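Local atomic coordinates of putative thioesterase (Escherichia coli, PDB entry 5UGZ), a protein that acts as an unusual type II thioesterase that releases intermediates from the colibactin NRPS/PKS biosynthetic pathway. Residues A[28-33]-A[37-42]; A[198-203]-A[215-220]; A[81-86]-A[114-119]. All coordinates share one frame; numbering follows the deposited sequence.

Contact 1: residues A[28-33]-A[37-42]; sequences CLPYSG and AMYYKW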
loop_
_atom_site.group_PDB
_atom_site.type_symbol
_atom_site.label_atom_id
_atom_site.label_comp_id
_atom_site.label_asym_id
_atom_site.label_seq_id
_atom_site.Cartn_x
_atom_site.Cartn_y
_atom_site.Cartn_z
ATOM N N CYS A 28 -1.648 -7.003 3.873
ATOM C CA CYS A 28 -1.234 -5.611 3.945
ATOM C C CYS A 28 0.121 -5.422 3.280
ATOM O O CYS A 28 1.054 -6.195 3.525
ATOM C CB CYS A 28 -1.184 -5.127 5.393
ATOM S SG CYS A 28 -2.804 -5.195 6.187
ATOM N N LEU A 29 0.226 -4.374 2.449
ATOM C CA LEU A 29 1.466 -4.035 1.766
ATOM C C LEU A 29 2.000 -2.705 2.278
ATOM O O LEU A 29 1.228 -1.751 2.426
ATOM C CB LEU A 29 1.252 -3.969 0.237
ATOM C CG LEU A 29 1.038 -5.335 -0.430
ATOM C CD1 LEU A 29 -0.271 -5.950 0.006
ATOM C CD2 LEU A 29 1.070 -5.228 -1.948
ATOM N N PRO A 30 3.297 -2.596 2.549
ATOM C CA PRO A 30 3.838 -1.373 3.145
ATOM C C PRO A 30 4.123 -0.281 2.116
ATOM O O PRO A 30 4.113 -0.487 0.904
ATOM C CB PRO A 30 5.131 -1.866 3.810
ATOM C CG PRO A 30 5.561 -3.015 2.972
ATOM C CD PRO A 30 4.316 -3.649 2.401
ATOM N N TYR A 31 4.383 0.914 2.633
ATOM C CA TYR A 31 4.753 2.039 1.788
ATOM C C TYR A 31 6.229 1.956 1.383
ATOM O O TYR A 31 6.945 1.018 1.736
ATOM C CB TYR A 31 4.466 3.346 2.508
ATOM C CG TYR A 31 4.864 3.315 3.953
ATOM C CD1 TYR A 31 6.190 3.048 4.328
ATOM C CD2 TYR A 31 3.935 3.560 4.951
ATOM C CE1 TYR A 31 6.565 3.012 5.653
ATOM C CE2 TYR A 31 4.304 3.535 6.277
ATOM C CZ TYR A 31 5.621 3.260 6.617
ATOM O OH TYR A 31 5.985 3.222 7.929
ATOM N N SER A 32 6.700 2.962 0.646
ATOM C CA SER A 32 8.069 2.961 0.123
ATOM C C SER A 32 9.100 2.989 1.248
ATOM O O SER A 32 9.003 3.805 2.172
ATOM C CB SER A 32 8.290 4.154 -0.807
ATOM O OG SER A 32 7.484 4.060 -1.970
ATOM N N GLY A 33 10.108 2.113 1.150
ATOM C CA GLY A 33 11.082 1.928 2.209
ATOM C C GLY A 33 10.601 1.107 3.390
ATOM O O GLY A 33 11.420 0.741 4.250
ATOM N N ALA A 37 6.571 -5.140 9.095
ATOM C CA ALA A 37 6.442 -4.897 10.528
ATOM C C ALA A 37 5.647 -3.635 10.845
ATOM O O ALA A 37 5.222 -3.470 11.988
ATOM C CB ALA A 37 7.817 -4.819 11.193
ATOM N N MET A 38 5.438 -2.732 9.882
ATOM C CA MET A 38 4.605 -1.569 10.184
ATOM C C MET A 38 3.190 -1.991 10.551
ATOM O O MET A 38 2.475 -1.237 11.223
ATOM C CB MET A 38 4.579 -0.597 9.007
ATOM C CG MET A 38 3.874 -1.143 7.784
ATOM S SD MET A 38 3.625 0.077 6.478
ATOM C CE MET A 38 2.047 0.827 6.908
ATOM N N TYR A 39 2.780 -3.188 10.134
ATOM C CA TYR A 39 1.435 -3.702 10.361
ATOM C C TYR A 39 1.349 -4.662 11.534
ATOM O O TYR A 39 0.242 -5.097 11.862
ATOM C CB TYR A 39 0.912 -4.419 9.108
ATOM C CG TYR A 39 0.764 -3.541 7.889
ATOM C CD1 TYR A 39 -0.246 -2.602 7.817
ATOM C CD2 TYR A 39 1.631 -3.661 6.811
ATOM C CE1 TYR A 39 -0.403 -1.792 6.710
ATOM C CE2 TYR A 39 1.487 -2.855 5.696
ATOM C CZ TYR A 39 0.450 -1.928 5.647
ATOM O OH TYR A 39 0.281 -1.117 4.546
ATOM N N TYR A 40 2.473 -5.009 12.177
ATOM C CA TYR A 40 2.411 -5.939 13.306
ATOM C C TYR A 40 1.486 -5.412 14.403
ATOM O O TYR A 40 0.752 -6.189 15.030
ATOM C CB TYR A 40 3.800 -6.198 13.897
ATOM C CG TYR A 40 4.802 -6.961 13.038
ATOM C CD1 TYR A 40 4.419 -7.676 11.920
ATOM C CD2 TYR A 40 6.145 -6.970 13.387
ATOM C CE1 TYR A 40 5.364 -8.380 11.160
ATOM C CE2 TYR A 40 7.085 -7.651 12.651
ATOM C CZ TYR A 40 6.706 -8.360 11.541
ATOM O OH TYR A 40 7.708 -9.016 10.825
ATOM N N LYS A 41 1.510 -4.089 14.644
ATOM C CA LYS A 41 0.720 -3.457 15.696
ATOM C C LYS A 41 -0.777 -3.494 15.401
ATOM O O LYS A 41 -1.586 -3.258 16.313
ATOM C CB LYS A 41 1.174 -2.008 15.886
ATOM C CG LYS A 41 1.014 -1.145 14.635
ATOM C CD LYS A 41 1.504 0.265 14.868
ATOM C CE LYS A 41 1.464 1.104 13.601
ATOM N NZ LYS A 41 2.535 0.725 12.632
ATOM N N TRP A 42 -1.162 -3.760 14.146
ATOM C CA TRP A 42 -2.568 -3.834 13.790
ATOM C C TRP A 42 -3.283 -4.978 14.492
ATOM O O TRP A 42 -4.514 -4.950 14.600
ATOM C CB TRP A 42 -2.725 -3.998 12.277
ATOM C CG TRP A 42 -2.463 -2.748 11.505
ATOM C CD1 TRP A 42 -1.567 -1.765 11.804
ATOM C CD2 TRP A 42 -3.129 -2.341 10.308
ATOM N NE1 TRP A 42 -1.625 -0.778 10.856
ATOM C CE2 TRP A 42 -2.575 -1.110 9.924
ATOM C CE3 TRP A 42 -4.140 -2.900 9.525
ATOM C CZ2 TRP A 42 -3.012 -0.423 8.804
ATOM C CZ3 TRP A 42 -4.564 -2.225 8.414
ATOM C CH2 TRP A 42 -4.008 -0.996 8.065
#

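Contact 2: residues A[198-203]-A[215-220]; sequences IVLFHG and LAWEKF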
loop_
_atom_site.group_PDB
_atom_site.type_symbol
_atom_site.label_atom_id
_atom_site.label_comp_id
_atom_site.label_asym_id
_atom_site.label_seq_id
_atom_site.Cartn_x
_atom_site.Cartn_y
_atom_site.Cartn_z
ATOM N N ILE A 198 -14.232 -0.109 -2.719
ATOM C CA ILE A 198 -12.919 0.496 -2.538
ATOM C C ILE A 198 -13.030 1.538 -1.435
ATOM O O ILE A 198 -13.929 2.385 -1.464
ATOM C CB ILE A 198 -12.408 1.145 -3.839
ATOM C CG1 ILE A 198 -12.078 0.095 -4.905
ATOM C CG2 ILE A 198 -11.228 2.046 -3.552
ATOM C CD1 ILE A 198 -11.361 0.672 -6.126
ATOM N N VAL A 199 -12.120 1.490 -0.472
ATOM C CA VAL A 199 -12.033 2.513 0.564
ATOM C C VAL A 199 -10.705 3.233 0.402
ATOM O O VAL A 199 -9.661 2.590 0.263
ATOM C CB VAL A 199 -12.169 1.919 1.980
ATOM C CG1 VAL A 199 -12.120 3.020 3.040
ATOM C CG2 VAL A 199 -13.451 1.106 2.084
ATOM N N LEU A 200 -10.750 4.563 0.410
ATOM C CA LEU A 200 -9.580 5.405 0.232
ATOM C C LEU A 200 -9.307 6.162 1.525
ATOM O O LEU A 200 -10.232 6.715 2.131
ATOM C CB LEU A 200 -9.783 6.385 -0.926
ATOM C CG LEU A 200 -10.189 5.798 -2.281
ATOM C CD1 LEU A 200 -10.470 6.932 -3.263
ATOM C CD2 LEU A 200 -9.115 4.862 -2.834
ATOM N N PHE A 201 -8.044 6.164 1.950
ATOM C CA PHE A 201 -7.594 6.864 3.147
ATOM C C PHE A 201 -6.629 7.975 2.753
ATOM O O PHE A 201 -5.720 7.765 1.946
ATOM C CB PHE A 201 -6.900 5.926 4.144
ATOM C CG PHE A 201 -7.812 4.911 4.769
ATOM C CD1 PHE A 201 -8.663 5.265 5.785
ATOM C CD2 PHE A 201 -7.795 3.599 4.357
ATOM C CE1 PHE A 201 -9.508 4.338 6.363
ATOM C CE2 PHE A 201 -8.628 2.666 4.940
ATOM C CZ PHE A 201 -9.486 3.041 5.939
ATOM N N HIS A 202 -6.824 9.151 3.344
ATOM C CA HIS A 202 -6.121 10.358 2.939
ATOM C C HIS A 202 -5.907 11.221 4.176
ATOM O O HIS A 202 -6.832 11.394 4.972
ATOM C CB HIS A 202 -6.932 11.091 1.856
ATOM C CG HIS A 202 -6.301 12.352 1.357
ATOM N ND1 HIS A 202 -5.079 12.373 0.724
ATOM C CD2 HIS A 202 -6.737 13.635 1.378
ATOM C CE1 HIS A 202 -4.779 13.616 0.392
ATOM N NE2 HIS A 202 -5.768 14.402 0.779
ATOM N N GLY A 203 -4.681 11.709 4.366
ATOM C CA GLY A 203 -4.409 12.727 5.365
ATOM C C GLY A 203 -4.456 14.095 4.723
ATOM O O GLY A 203 -3.738 14.361 3.756
ATOM N N LEU A 215 -11.094 11.150 -7.164
ATOM C CA LEU A 215 -12.310 10.805 -7.883
ATOM C C LEU A 215 -12.030 9.872 -9.058
ATOM O O LEU A 215 -12.936 9.156 -9.504
ATOM C CB LEU A 215 -12.994 12.094 -8.347
ATOM C CG LEU A 215 -13.209 13.104 -7.212
ATOM C CD1 LEU A 215 -13.606 14.481 -7.749
ATOM C CD2 LEU A 215 -14.245 12.576 -6.223
ATOM N N ALA A 216 -10.792 9.855 -9.560
ATOM C CA ALA A 216 -10.388 8.940 -10.616
ATOM C C ALA A 216 -10.321 7.499 -10.153
ATOM O O ALA A 216 -10.007 6.626 -10.962
ATOM C CB ALA A 216 -9.029 9.349 -11.173
ATOM N N TRP A 217 -10.572 7.236 -8.877
ATOM C CA TRP A 217 -10.545 5.883 -8.347
ATOM C C TRP A 217 -11.830 5.115 -8.613
ATOM O O TRP A 217 -11.810 3.882 -8.576
ATOM C CB TRP A 217 -10.295 5.927 -6.835
ATOM C CG TRP A 217 -8.864 5.765 -6.388
ATOM C CD1 TRP A 217 -8.085 6.702 -5.778
ATOM C CD2 TRP A 217 -8.074 4.575 -6.466
ATOM N NE1 TRP A 217 -6.851 6.175 -5.478
ATOM C CE2 TRP A 217 -6.819 4.867 -5.888
ATOM C CE3 TRP A 217 -8.306 3.286 -6.965
ATOM C CZ2 TRP A 217 -5.787 3.916 -5.808
ATOM C CZ3 TRP A 217 -7.272 2.339 -6.887
ATOM C CH2 TRP A 217 -6.033 2.666 -6.315
ATOM N N GLU A 218 -12.938 5.807 -8.894
ATOM C CA GLU A 218 -14.258 5.188 -8.857
ATOM C C GLU A 218 -14.537 4.291 -10.057
ATOM O O GLU A 218 -15.314 3.335 -9.940
ATOM C CB GLU A 218 -15.322 6.285 -8.731
ATOM C CG GLU A 218 -15.267 6.986 -7.369
ATOM C CD GLU A 218 -16.082 8.261 -7.300
ATOM O OE1 GLU A 218 -16.890 8.522 -8.223
ATOM O OE2 GLU A 218 -15.905 9.012 -6.315
ATOM N N LYS A 219 -13.922 4.552 -11.211
ATOM C CA LYS A 219 -14.180 3.699 -12.371
ATOM C C LYS A 219 -13.576 2.300 -12.248
ATOM O O LYS A 219 -13.876 1.444 -13.089
ATOM C CB LYS A 219 -13.644 4.359 -13.639
ATOM C CG LYS A 219 -12.195 4.775 -13.531
ATOM C CD LYS A 219 -11.618 5.108 -14.882
ATOM C CE LYS A 219 -10.182 5.573 -14.765
ATOM N NZ LYS A 219 -10.085 6.858 -14.019
ATOM N N PHE A 220 -12.728 2.050 -11.252
ATOM C CA PHE A 220 -12.011 0.786 -11.132
ATOM C C PHE A 220 -12.801 -0.288 -10.398
ATOM O O PHE A 220 -12.333 -1.427 -10.303
ATOM C CB PHE A 220 -10.658 1.025 -10.447
ATOM C CG PHE A 220 -9.697 1.788 -11.304
ATOM C CD1 PHE A 220 -9.097 1.179 -12.389
ATOM C CD2 PHE A 220 -9.434 3.125 -11.064
ATOM C CE1 PHE A 220 -8.233 1.883 -13.200
ATOM C CE2 PHE A 220 -8.563 3.838 -11.875
ATOM C CZ PHE A 220 -7.970 3.224 -12.941
#

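Contact 3: residues A[81-86]-A[114-119]; sequences QQFVKH and HGHDMP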
loop_
_atom_site.group_PDB
_atom_site.type_symbol
_atom_site.label_atom_id
_atom_site.label_comp_id
_atom_site.label_asym_id
_atom_site.label_seq_id
_atom_site.Cartn_x
_atom_site.Cartn_y
_atom_site.Cartn_z
ATOM N N GLN A 81 3.718 -14.716 -4.827
ATOM C CA GLN A 81 4.309 -15.903 -4.213
ATOM C C GLN A 81 4.156 -15.865 -2.692
ATOM O O GLN A 81 3.977 -16.908 -2.047
ATOM C CB GLN A 81 5.789 -16.034 -4.605
ATOM C CG GLN A 81 6.048 -16.392 -6.061
ATOM C CD GLN A 81 5.224 -17.576 -6.531
ATOM O OE1 GLN A 81 4.717 -18.363 -5.722
ATOM N NE2 GLN A 81 5.069 -17.703 -7.844
ATOM N N GLN A 82 4.243 -14.676 -2.098
ATOM C CA GLN A 82 3.966 -14.549 -0.670
ATOM C C GLN A 82 2.503 -14.854 -0.378
ATOM O O GLN A 82 2.182 -15.681 0.484
ATOM C CB GLN A 82 4.326 -13.144 -0.191
ATOM C CG GLN A 82 5.699 -12.674 -0.610
ATOM C CD GLN A 82 6.735 -13.726 -0.381
ATOM O OE1 GLN A 82 6.824 -14.283 0.714
ATOM N NE2 GLN A 82 7.512 -14.043 -1.424
ATOM N N PHE A 83 1.610 -14.188 -1.109
ATOM C CA PHE A 83 0.171 -14.369 -0.971
ATOM C C PHE A 83 -0.212 -15.843 -0.913
ATOM O O PHE A 83 -0.988 -16.249 -0.039
ATOM C CB PHE A 83 -0.504 -13.644 -2.143
ATOM C CG PHE A 83 -1.968 -13.936 -2.310
ATOM C CD1 PHE A 83 -2.914 -13.282 -1.543
ATOM C CD2 PHE A 83 -2.394 -14.835 -3.270
ATOM C CE1 PHE A 83 -4.236 -13.531 -1.717
ATOM C CE2 PHE A 83 -3.726 -15.088 -3.443
ATOM C CZ PHE A 83 -4.642 -14.443 -2.669
ATOM N N VAL A 84 0.346 -16.669 -1.810
ATOM C CA VAL A 84 -0.083 -18.061 -1.934
ATOM C C VAL A 84 0.591 -18.937 -0.890
ATOM O O VAL A 84 0.499 -20.164 -0.948
ATOM C CB VAL A 84 0.168 -18.619 -3.348
ATOM C CG1 VAL A 84 -0.619 -17.829 -4.378
ATOM C CG2 VAL A 84 1.646 -18.634 -3.683
ATOM N N LYS A 85 1.270 -18.323 0.074
ATOM C CA LYS A 85 1.775 -19.076 1.214
ATOM C C LYS A 85 0.730 -19.248 2.309
ATOM O O LYS A 85 0.891 -20.126 3.164
ATOM C CB LYS A 85 3.029 -18.401 1.785
ATOM C CG LYS A 85 4.120 -18.226 0.750
ATOM C CD LYS A 85 5.428 -18.808 1.226
ATOM C CE LYS A 85 6.126 -17.848 2.165
ATOM N NZ LYS A 85 6.834 -16.777 1.414
ATOM N N HIS A 86 -0.344 -18.442 2.289
ATOM C CA HIS A 86 -1.409 -18.547 3.277
ATOM C C HIS A 86 -2.800 -18.490 2.660
ATOM O O HIS A 86 -3.777 -18.410 3.413
ATOM C CB HIS A 86 -1.316 -17.434 4.335
ATOM C CG HIS A 86 0.042 -17.285 4.960
ATOM N ND1 HIS A 86 0.671 -18.307 5.640
ATOM C CD2 HIS A 86 0.883 -16.226 5.014
ATOM C CE1 HIS A 86 1.846 -17.888 6.073
ATOM N NE2 HIS A 86 1.999 -16.628 5.707
ATOM N N HIS A 114 -5.001 -15.124 -12.233
ATOM C CA HIS A 114 -4.692 -16.500 -11.881
ATOM C C HIS A 114 -5.931 -17.350 -11.620
ATOM O O HIS A 114 -5.815 -18.570 -11.495
ATOM C CB HIS A 114 -3.765 -16.527 -10.662
ATOM C CG HIS A 114 -2.320 -16.342 -11.008
ATOM N ND1 HIS A 114 -1.791 -15.123 -11.362
ATOM C CD2 HIS A 114 -1.301 -17.228 -11.082
ATOM C CE1 HIS A 114 -0.504 -15.263 -11.615
ATOM N NE2 HIS A 114 -0.182 -16.531 -11.457
ATOM N N GLY A 115 -7.107 -16.756 -11.560
ATOM C CA GLY A 115 -8.306 -17.516 -11.331
ATOM C C GLY A 115 -8.767 -17.610 -9.900
ATOM O O GLY A 115 -9.558 -18.508 -9.592
ATOM N N HIS A 116 -8.303 -16.732 -9.020
ATOM C CA HIS A 116 -8.829 -16.659 -7.667
ATOM C C HIS A 116 -10.091 -15.807 -7.659
ATOM O O HIS A 116 -10.365 -15.064 -8.598
ATOM C CB HIS A 116 -7.788 -16.073 -6.712
ATOM C CG HIS A 116 -6.540 -16.891 -6.606
ATOM N ND1 HIS A 116 -6.435 -17.980 -5.771
ATOM C CD2 HIS A 116 -5.344 -16.778 -7.229
ATOM C CE1 HIS A 116 -5.226 -18.503 -5.882
ATOM N NE2 HIS A 116 -4.545 -17.792 -6.762
ATOM N N ASP A 117 -10.847 -15.897 -6.567
ATOM C CA ASP A 117 -12.053 -15.094 -6.443
ATOM C C ASP A 117 -11.710 -13.642 -6.144
ATOM O O ASP A 117 -10.578 -13.298 -5.789
ATOM C CB ASP A 117 -12.968 -15.613 -5.337
ATOM C CG ASP A 117 -13.380 -17.052 -5.543
ATOM O OD1 ASP A 117 -13.742 -17.426 -6.688
ATOM O OD2 ASP A 117 -13.335 -17.805 -4.546
ATOM N N MET A 118 -12.727 -12.798 -6.293
ATOM C CA MET A 118 -12.624 -11.376 -5.995
ATOM C C MET A 118 -12.452 -11.159 -4.487
ATOM O O MET A 118 -13.063 -11.870 -3.689
ATOM C CB MET A 118 -13.888 -10.674 -6.500
ATOM C CG MET A 118 -13.912 -9.157 -6.441
ATOM S SD MET A 118 -13.068 -8.260 -7.763
ATOM C CE MET A 118 -13.677 -9.076 -9.233
ATOM N N PRO A 119 -11.610 -10.202 -4.064
ATOM C CA PRO A 119 -11.574 -9.829 -2.644
ATOM C C PRO A 119 -12.925 -9.312 -2.156
ATOM O O PRO A 119 -13.790 -8.932 -2.946
ATOM C CB PRO A 119 -10.516 -8.719 -2.595
ATOM C CG PRO A 119 -10.410 -8.240 -4.029
ATOM C CD PRO A 119 -10.619 -9.448 -4.852
#

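Contact 1: residues A[28-33]-A[37-42]
C28 and Y39 meet where strand 24-29, in the parallel sheet of the thioesterase domain, gives way to a loop whose 3-10 turn, 37-42, folds back over the strand end. The C28 methylene plugs one face of the phenol: CB lies 3.3 Å from the centroid of the Y39 ring and 4° off its normal, a CH-pi contact over the middle of the ring. On the opposite face of Y39 rests CG of its neighbour M38, which leaves the ring sandwiched. SG of C28 stands anti to the carbonyl carbon, and this carries the sulfur over the same phenol face and on toward W42, whose CZ3 it approaches at 4.1 Å. P30 N lies at the ring's edge, in plane, beside CE2, and the Y39 hydroxyl donates to L29 O; the modelled separation of OH and O, 2.4 Å, is very short, and its exact length is doubtful.

The fold is that of the alpha/beta hydrolases, in which the loop after this strand commonly borders the active site. Accordingly the Y31 side chain touches S98, the central residue of a GxSxG sequence that is probably the nucleophile elbow. With CG between the backbone N and the carbonyl carbon (chi1 67°), M38 brings SD between P30 and Y31. M38 SD is 3.6 Å from P30 CB and 3.8 Å from the centroid of the Y31 ring, 21° off the normal, a Met-aromatic contact over the face but shifted toward the rim. The bend at the thioether then turns CE along the Y31 ring, M38 CE lying 3.6 Å from Y31 CE2. The Y31 hydroxyl is hydrogen-bonded to D239, the same carboxylate that forms a salt bridge with K41, which ties both segments to helix 237-240.

Contact 2: residues A[198-203]-A[215-220]
L200 and W217 pack one against the other where strand 198-203 of the parallel alpha/beta hydrolase sheet is overlain by the 3-10 turn 215-220, part of the connection running on to the neighbouring strand 225-230. I198 and L200, two residues apart, raise their side chains from the same side of the strand, and the indole settles against both. The forked end of L200 supplies the main bump. Its CD2 stands 3.5 Å from the centroid of the five-membered ring of W217, 5° off the normal, a CH-pi contact made squarely over that ring. The other branch slides to the root of the indole: L200 CD1 is 3.5 Å from W217 CD1 and 3.7 Å from W217 CB. Both methyls lie on the same side of the indole, CD2 over the five-membered ring and CD1 past its rim near CG, CD1 and CB of the tryptophan.

W217 has a chi1 of -95°, off the staggered value; together with chi2 this turns one indole face to the leucine methyls. Beyond the segments, F124 of strand 121-125 stacks with the indole, and W217 NE1 donates its hydrogen to C127 O. Replacing W217 by an alanine would remove the indole, is likely to open a gap beside the L200 methyls and would probably leave C127 O without its N-H donor. I198 contributes the second bump, crossing W217 at about a right angle. Extended by chi2 of -171°, its terminal methyl fills the hollow between the six-membered ring and the turn: I198 CD1 lies 4.1 Å from W217 CE3 and from W217 O, and 4.4 Å from F220 CB.

Contact 3: residues A[81-86]-A[114-119]
F83, in the last turn of helix 72-83, points the edge of its ring at the face of H116, three residues beyond the end of helix 99-113. Followed outward, the histidine shows how the pair is built. From H116 CB, still 5.3 Å from F83 CE2, the side chain leads to a ring lying across the path of the phenyl edge. CG and ND1 of H116 both lie 4.6 Å from F83 CE2, and CD2 and CE1 of the imidazole are at nearly the same range. The tip nitrogen makes the nearest approach, with H116 NE2 4.4 Å from F83 CE2. Such even spacing places CE2 over the middle of the imidazole. The centroids of the F83 and H116 rings are 5.7 Å apart and the planes stand at 86°, the geometry of a T-shaped pair.

On the phenylalanine side, CG anti to the backbone N (chi1 169°) sends the ring out from the helix toward the histidine. NE2 also shares a hydrogen bond with the hydroxyl of Y80, one turn earlier in helix 72-83, which should restrict rotation of the imidazole. Both rings touch I111, so the pair sits over the end of helix 99-113, where G115, with positive phi, forms a Schellman motif. The result is an edge-to-face aromatic contact between the last turn of helix 72-83 and the loop that follows helix 99-113, each helix leading into the next parallel strand of the alpha/beta hydrolase fold.

Overall arrangement
Contacts 1 and 2 are buried and both reach the central parallel sheet, though at different strands, 24-29 and 198-203, with centres about 20 Å apart. Contact 3 involves no strand and lies farther out, its centre about 17 Å from that of the chain against 8 Å for contact 1, and is partly buried. The chemistry follows place. Contact 1, close to the probable nucleophile elbow, mixes sulfur, aromatic and hydroxyl groups; contact 2 is aliphatic-on-indole packing across its segments; contact 3 is a single T-shaped ring pair. Buried area falls in the same order, 296, 197 and 77 Å². None of the three touches another.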